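Local atomic coordinates of mandelate racemase/muconate lactonizing enzyme family protein (Azoarcus sp., PDB entry 2QDE), a protein that belongs to the mandelate racemase/muconate lactonizing enzyme family, pairing an enolase-like N-terminal domain with a barrel domain that carries a metal site. Residues A[10-15]-A[382-387]; A[32-37]-A[48-53]. One frame throughout, in Å; residues are numbered along the deposited sequence.

Contact 1: A[10-15]-A[382-387]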
loop_
_atom_site.group_PDB
_atom_site.type_symbol
_atom_site.label_atom_id
_atom_site.label_comp_id
_atom_site.label_asym_id
_atom_site.label_seq_id
_atom_site.Cartn_x
_atom_site.Cartn_y
_atom_site.Cartn_z
ATOM N N VAL A 10 10.373 41.890 -25.568
ATOM C CA VAL A 10 9.085 41.547 -24.970
ATOM C C VAL A 10 8.146 42.747 -25.016
ATOM O O VAL A 10 8.440 43.792 -24.442
ATOM C CB VAL A 10 9.248 41.098 -23.504
ATOM C CG1 VAL A 10 7.890 40.754 -22.916
ATOM C CG2 VAL A 10 10.175 39.895 -23.435
ATOM N N ILE A 11 7.019 42.578 -25.700
ATOM C CA ILE A 11 6.023 43.630 -25.873
ATOM C C ILE A 11 4.746 43.371 -25.081
ATOM O O ILE A 11 4.053 42.375 -25.312
ATOM C CB ILE A 11 5.615 43.754 -27.360
ATOM C CG1 ILE A 11 6.861 43.835 -28.239
ATOM C CG2 ILE A 11 4.715 44.964 -27.556
ATOM C CD1 ILE A 11 6.569 43.678 -29.704
ATOM N N PRO A 12 4.404 44.274 -24.145
ATOM C CA PRO A 12 3.186 44.098 -23.347
ATOM C C PRO A 12 1.966 44.625 -24.108
ATOM O O PRO A 12 1.920 45.798 -24.484
ATOM C CB PRO A 12 3.482 44.920 -22.100
ATOM C CG PRO A 12 4.250 46.086 -22.670
ATOM C CD PRO A 12 5.192 45.428 -23.667
ATOM N N ILE A 13 0.987 43.759 -24.350
ATOM C CA ILE A 13 -0.213 44.177 -25.062
ATOM C C ILE A 13 -1.503 43.939 -24.283
ATOM O O ILE A 13 -1.577 43.084 -23.391
ATOM C CB ILE A 13 -0.348 43.468 -26.441
ATOM C CG1 ILE A 13 -0.348 41.953 -26.259
ATOM C CG2 ILE A 13 0.787 43.895 -27.369
ATOM C CD1 ILE A 13 -0.776 41.188 -27.522
ATOM N N SER A 14 -2.517 44.723 -24.620
ATOM C CA SER A 14 -3.824 44.603 -23.995
ATOM C C SER A 14 -4.832 44.540 -25.138
ATOM O O SER A 14 -4.986 45.500 -25.887
ATOM C CB SER A 14 -4.106 45.811 -23.097
ATOM O OG SER A 14 -3.239 45.834 -21.973
ATOM N N THR A 15 -5.510 43.404 -25.270
ATOM C CA THR A 15 -6.478 43.216 -26.345
ATOM C C THR A 15 -7.937 43.268 -25.891
ATOM O O THR A 15 -8.370 42.478 -25.057
ATOM C CB THR A 15 -6.235 41.876 -27.057
ATOM O OG1 THR A 15 -4.864 41.796 -27.448
ATOM C CG2 THR A 15 -7.115 41.754 -28.291
ATOM N N LYS A 382 2.742 51.270 -20.285
ATOM C CA LYS A 382 3.827 50.308 -20.423
ATOM C C LYS A 382 4.538 50.419 -21.764
ATOM O O LYS A 382 4.001 50.959 -22.732
ATOM C CB LYS A 382 3.300 48.882 -20.234
ATOM C CG LYS A 382 2.849 48.591 -18.811
ATOM C CD LYS A 382 2.622 47.099 -18.550
ATOM C CE LYS A 382 2.428 46.851 -17.053
ATOM N NZ LYS A 382 2.018 45.449 -16.727
ATOM N N ALA A 383 5.756 49.899 -21.811
ATOM C CA ALA A 383 6.550 49.943 -23.022
ATOM C C ALA A 383 7.225 48.601 -23.253
ATOM O O ALA A 383 7.398 47.813 -22.323
ATOM C CB ALA A 383 7.598 51.046 -22.914
ATOM N N ALA A 384 7.591 48.341 -24.501
ATOM C CA ALA A 384 8.265 47.104 -24.845
ATOM C C ALA A 384 9.648 47.150 -24.222
ATOM O O ALA A 384 10.216 48.226 -24.039
ATOM C CB ALA A 384 8.385 46.976 -26.360
ATOM N N ARG A 385 10.189 45.985 -23.886
ATOM C CA ARG A 385 11.517 45.932 -23.308
ATOM C C ARG A 385 12.450 45.172 -24.242
ATOM O O ARG A 385 12.073 44.140 -24.802
ATOM C CB ARG A 385 11.484 45.262 -21.939
ATOM C CG ARG A 385 12.835 45.278 -21.292
ATOM C CD ARG A 385 12.787 44.849 -19.851
ATOM N NE ARG A 385 14.141 44.774 -19.313
ATOM C CZ ARG A 385 14.431 44.301 -18.113
ATOM N NH1 ARG A 385 13.453 43.860 -17.333
ATOM N NH2 ARG A 385 15.690 44.277 -17.694
ATOM N N VAL A 386 13.667 45.686 -24.411
ATOM C CA VAL A 386 14.644 45.066 -25.303
ATOM C C VAL A 386 15.982 44.817 -24.614
ATOM O O VAL A 386 16.477 45.658 -23.863
ATOM C CB VAL A 386 14.876 45.951 -26.558
ATOM C CG1 VAL A 386 15.880 45.297 -27.493
ATOM C CG2 VAL A 386 13.560 46.176 -27.285
ATOM N N VAL A 387 16.552 43.644 -24.870
ATOM C CA VAL A 387 17.826 43.251 -24.294
ATOM C C VAL A 387 18.727 42.768 -25.418
ATOM O O VAL A 387 18.316 41.948 -26.238
ATOM C CB VAL A 387 17.673 42.084 -23.287
ATOM C CG1 VAL A 387 18.979 41.885 -22.528
ATOM C CG2 VAL A 387 16.530 42.354 -22.323
#

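Contact 2: A[32-37]-A[48-53]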
loop_
_atom_site.group_PDB
_atom_site.type_symbol
_atom_site.label_atom_id
_atom_site.label_comp_id
_atom_site.label_asym_id
_atom_site.label_seq_id
_atom_site.Cartn_x
_atom_site.Cartn_y
_atom_site.Cartn_z
ATOM N N ASP A 32 -4.818 41.019 -21.002
ATOM C CA ASP A 32 -3.458 41.515 -20.807
ATOM C C ASP A 32 -2.452 40.381 -20.993
ATOM O O ASP A 32 -2.462 39.388 -20.253
ATOM C CB ASP A 32 -3.289 42.132 -19.416
ATOM C CG ASP A 32 -4.164 43.364 -19.209
ATOM O OD1 ASP A 32 -4.346 44.142 -20.174
ATOM O OD2 ASP A 32 -4.659 43.561 -18.080
ATOM N N GLY A 33 -1.580 40.535 -21.982
ATOM C CA GLY A 33 -0.602 39.505 -22.250
ATOM C C GLY A 33 0.729 40.054 -22.699
ATOM O O GLY A 33 1.027 41.230 -22.513
ATOM N N VAL A 34 1.533 39.201 -23.318
ATOM C CA VAL A 34 2.842 39.611 -23.771
ATOM C C VAL A 34 3.215 38.939 -25.086
ATOM O O VAL A 34 2.819 37.804 -25.340
ATOM C CB VAL A 34 3.888 39.269 -22.676
ATOM C CG1 VAL A 34 5.131 38.669 -23.283
ATOM C CG2 VAL A 34 4.226 40.515 -21.882
ATOM N N LEU A 35 3.957 39.660 -25.925
ATOM C CA LEU A 35 4.439 39.119 -27.188
ATOM C C LEU A 35 5.952 39.061 -27.064
ATOM O O LEU A 35 6.568 39.940 -26.454
ATOM C CB LEU A 35 4.067 40.010 -28.375
ATOM C CG LEU A 35 2.599 40.212 -28.758
ATOM C CD1 LEU A 35 2.554 40.899 -30.118
ATOM C CD2 LEU A 35 1.853 38.879 -28.820
ATOM N N LEU A 36 6.551 38.026 -27.639
ATOM C CA LEU A 36 7.992 37.848 -27.584
ATOM C C LEU A 36 8.600 37.799 -28.975
ATOM O O LEU A 36 8.034 37.213 -29.898
ATOM C CB LEU A 36 8.331 36.544 -26.855
ATOM C CG LEU A 36 9.796 36.078 -26.866
ATOM C CD1 LEU A 36 10.669 37.067 -26.100
ATOM C CD2 LEU A 36 9.891 34.694 -26.245
ATOM N N LYS A 37 9.760 38.421 -29.118
ATOM C CA LYS A 37 10.475 38.396 -30.380
ATOM C C LYS A 37 11.918 38.033 -30.101
ATOM O O LYS A 37 12.595 38.709 -29.324
ATOM C CB LYS A 37 10.421 39.753 -31.091
ATOM C CG LYS A 37 9.089 40.065 -31.737
ATOM C CD LYS A 37 9.146 41.383 -32.503
ATOM C CE LYS A 37 7.780 41.755 -33.080
ATOM N NZ LYS A 37 7.812 43.094 -33.758
ATOM N N ALA A 48 6.158 34.991 -30.671
ATOM C CA ALA A 48 5.260 34.212 -29.817
ATOM C C ALA A 48 4.335 35.128 -29.024
ATOM O O ALA A 48 4.666 36.289 -28.773
ATOM C CB ALA A 48 6.065 33.337 -28.863
ATOM N N ASP A 49 3.180 34.587 -28.638
ATOM C CA ASP A 49 2.158 35.304 -27.874
ATOM C C ASP A 49 1.858 34.467 -26.629
ATOM O O ASP A 49 1.340 33.354 -26.748
ATOM C CB ASP A 49 0.884 35.426 -28.715
ATOM C CG ASP A 49 -0.178 36.319 -28.074
ATOM O OD1 ASP A 49 -0.072 36.649 -26.869
ATOM O OD2 ASP A 49 -1.137 36.685 -28.792
ATOM N N ALA A 50 2.181 34.991 -25.449
ATOM C CA ALA A 50 1.942 34.269 -24.203
ATOM C C ALA A 50 0.452 34.036 -23.984
ATOM O O ALA A 50 0.043 33.062 -23.337
ATOM C CB ALA A 50 2.521 35.047 -23.025
ATOM N N GLY A 51 -0.351 34.939 -24.534
ATOM C CA GLY A 51 -1.785 34.847 -24.378
ATOM C C GLY A 51 -2.178 35.548 -23.092
ATOM O O GLY A 51 -1.374 36.250 -22.481
ATOM N N ASP A 52 -3.419 35.349 -22.674
ATOM C CA ASP A 52 -3.927 35.967 -21.464
ATOM C C ASP A 52 -3.165 35.548 -20.200
ATOM O O ASP A 52 -2.608 34.456 -20.126
ATOM C CB ASP A 52 -5.413 35.625 -21.325
ATOM C CG ASP A 52 -6.063 36.321 -20.152
ATOM O OD1 ASP A 52 -5.733 37.498 -19.908
ATOM O OD2 ASP A 52 -6.912 35.690 -19.480
ATOM N N THR A 53 -3.133 36.434 -19.211
ATOM C CA THR A 53 -2.480 36.134 -17.947
ATOM C C THR A 53 -3.576 35.989 -16.886
ATOM O O THR A 53 -4.524 36.778 -16.840
ATOM C CB THR A 53 -1.480 37.250 -17.541
ATOM O OG1 THR A 53 -2.142 38.523 -17.553
ATOM C CG2 THR A 53 -0.303 37.285 -18.520
HETATM O O HOH W 1 -5.930 39.554 -18.480
#

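Contact 1: A[10-15]-A[382-387]
A chi1 of -50° in Ile11 sets CG1 beside the backbone N, where it meets Ala384 CB at 4.0 Å. This belongs to an antiparallel edge pairing in which the C-terminal strand closes the N-terminal sheet of an enolase-superfamily protein. Lys382 has its CG likewise beside the backbone N (chi1 -68°), and its extended chain runs off the contact to Gln62 and Asp63, leaving CB to touch Pro12 CG at 3.8 Å. The pyrrolidine ring of Pro12 is buried and lies against the loop that leads into strand 385-387, with its CD 3.7 Å from Ala384 CA. As a proline it has no N-H to offer the neighbouring strand, and the ring meets the backbone, CD lying 3.5 Å from Ala383 O. Two residues earlier the pairing is regular: Val10 and Arg385 form a hydrogen-bonded pair, with Val10 N to Arg385 O at 2.9 Å and nearly straight at the hydrogen. Both side chains turn to the face covered by helix 62-78, where the guanidinium of Arg385 reaches Asp71 in a salt bridge. Val10 O accepts from Arg385 N at 2.9 Å, and Ala384 CA adds a weaker CA-H...O contact at 3.3 Å.

Contact 2: A[32-37]-A[48-53]
Leu35 and Asp49 face each other across a beta hairpin of the enolase-like N-terminal domain, as a non-hydrogen-bonded antiparallel pair whose side chains cross at a slant. CD2 of Leu35 is the branch that touches: it sits 3.4 Å from Asp49 CG, with both carboxylate oxygens and CB of Asp49 also close by. A methyl group thus lies against a buried acid, whose polar needs are met in other directions. Asp49 has CG anti to its own N (chi1 -172°), and OD1 accepts from Gly51 N at 2.9 Å, the proton donor standing well above the carboxylate plane; this is an Asx turn. OD2 is taken by Ser302, so the two oxygens have separate partners and the rotation of the group is probably restrained.

On the other face, Leu36 and Ala48 form the hydrogen-bonded pair. Leu36 CB and Ala48 CB approach to 4.4 Å beneath helix 101-119. Between the backbones, Leu36 N binds Ala48 O at 2.8 Å. Val34 O receives Ala50 N nearly head-on, with Ala50 CB lying beside the same oxygen.

Farther along the chain comes Gly51, with a positive phi of 87°, a conformation readily adopted by glycine. Gly33 packs its bare CA against Gly51 O, 3.4 Å away, in a CA-H...O contact. A water also spans the two segments, accepting from Asp32 N and lying doubtfully close to Asp52 OD1. At this far end Thr53 is turned toward Asp32, and Thr53 N gives a weak bond to Asp32 O. Thr53 OG1, lying between backbone N and carbonyl carbon (chi1 53°), donates to that same Asp32 O at 2.9 Å.

Overall arrangement
From the N terminus, strand 5-15 comes first and strand 31-40 follows it, lying antiparallel alongside. Contact 2 then closes a short hairpin, 32-37 with 48-53, after which the chain builds the helices and the barrel domain. Near the C terminus it comes back to the edge of this sheet, and contact 1 closes a loop of more than 360 residues that encloses the hairpin whole. The two contacts border neighbouring strands of one sheet, their centres about 9 Å apart. They meet directly where Ser14 OG approaches Asp32 OD1 and where Val10 packs on Val34. Thus the C-terminal end, after the barrel, is fastened to the N-terminal domain's sheet.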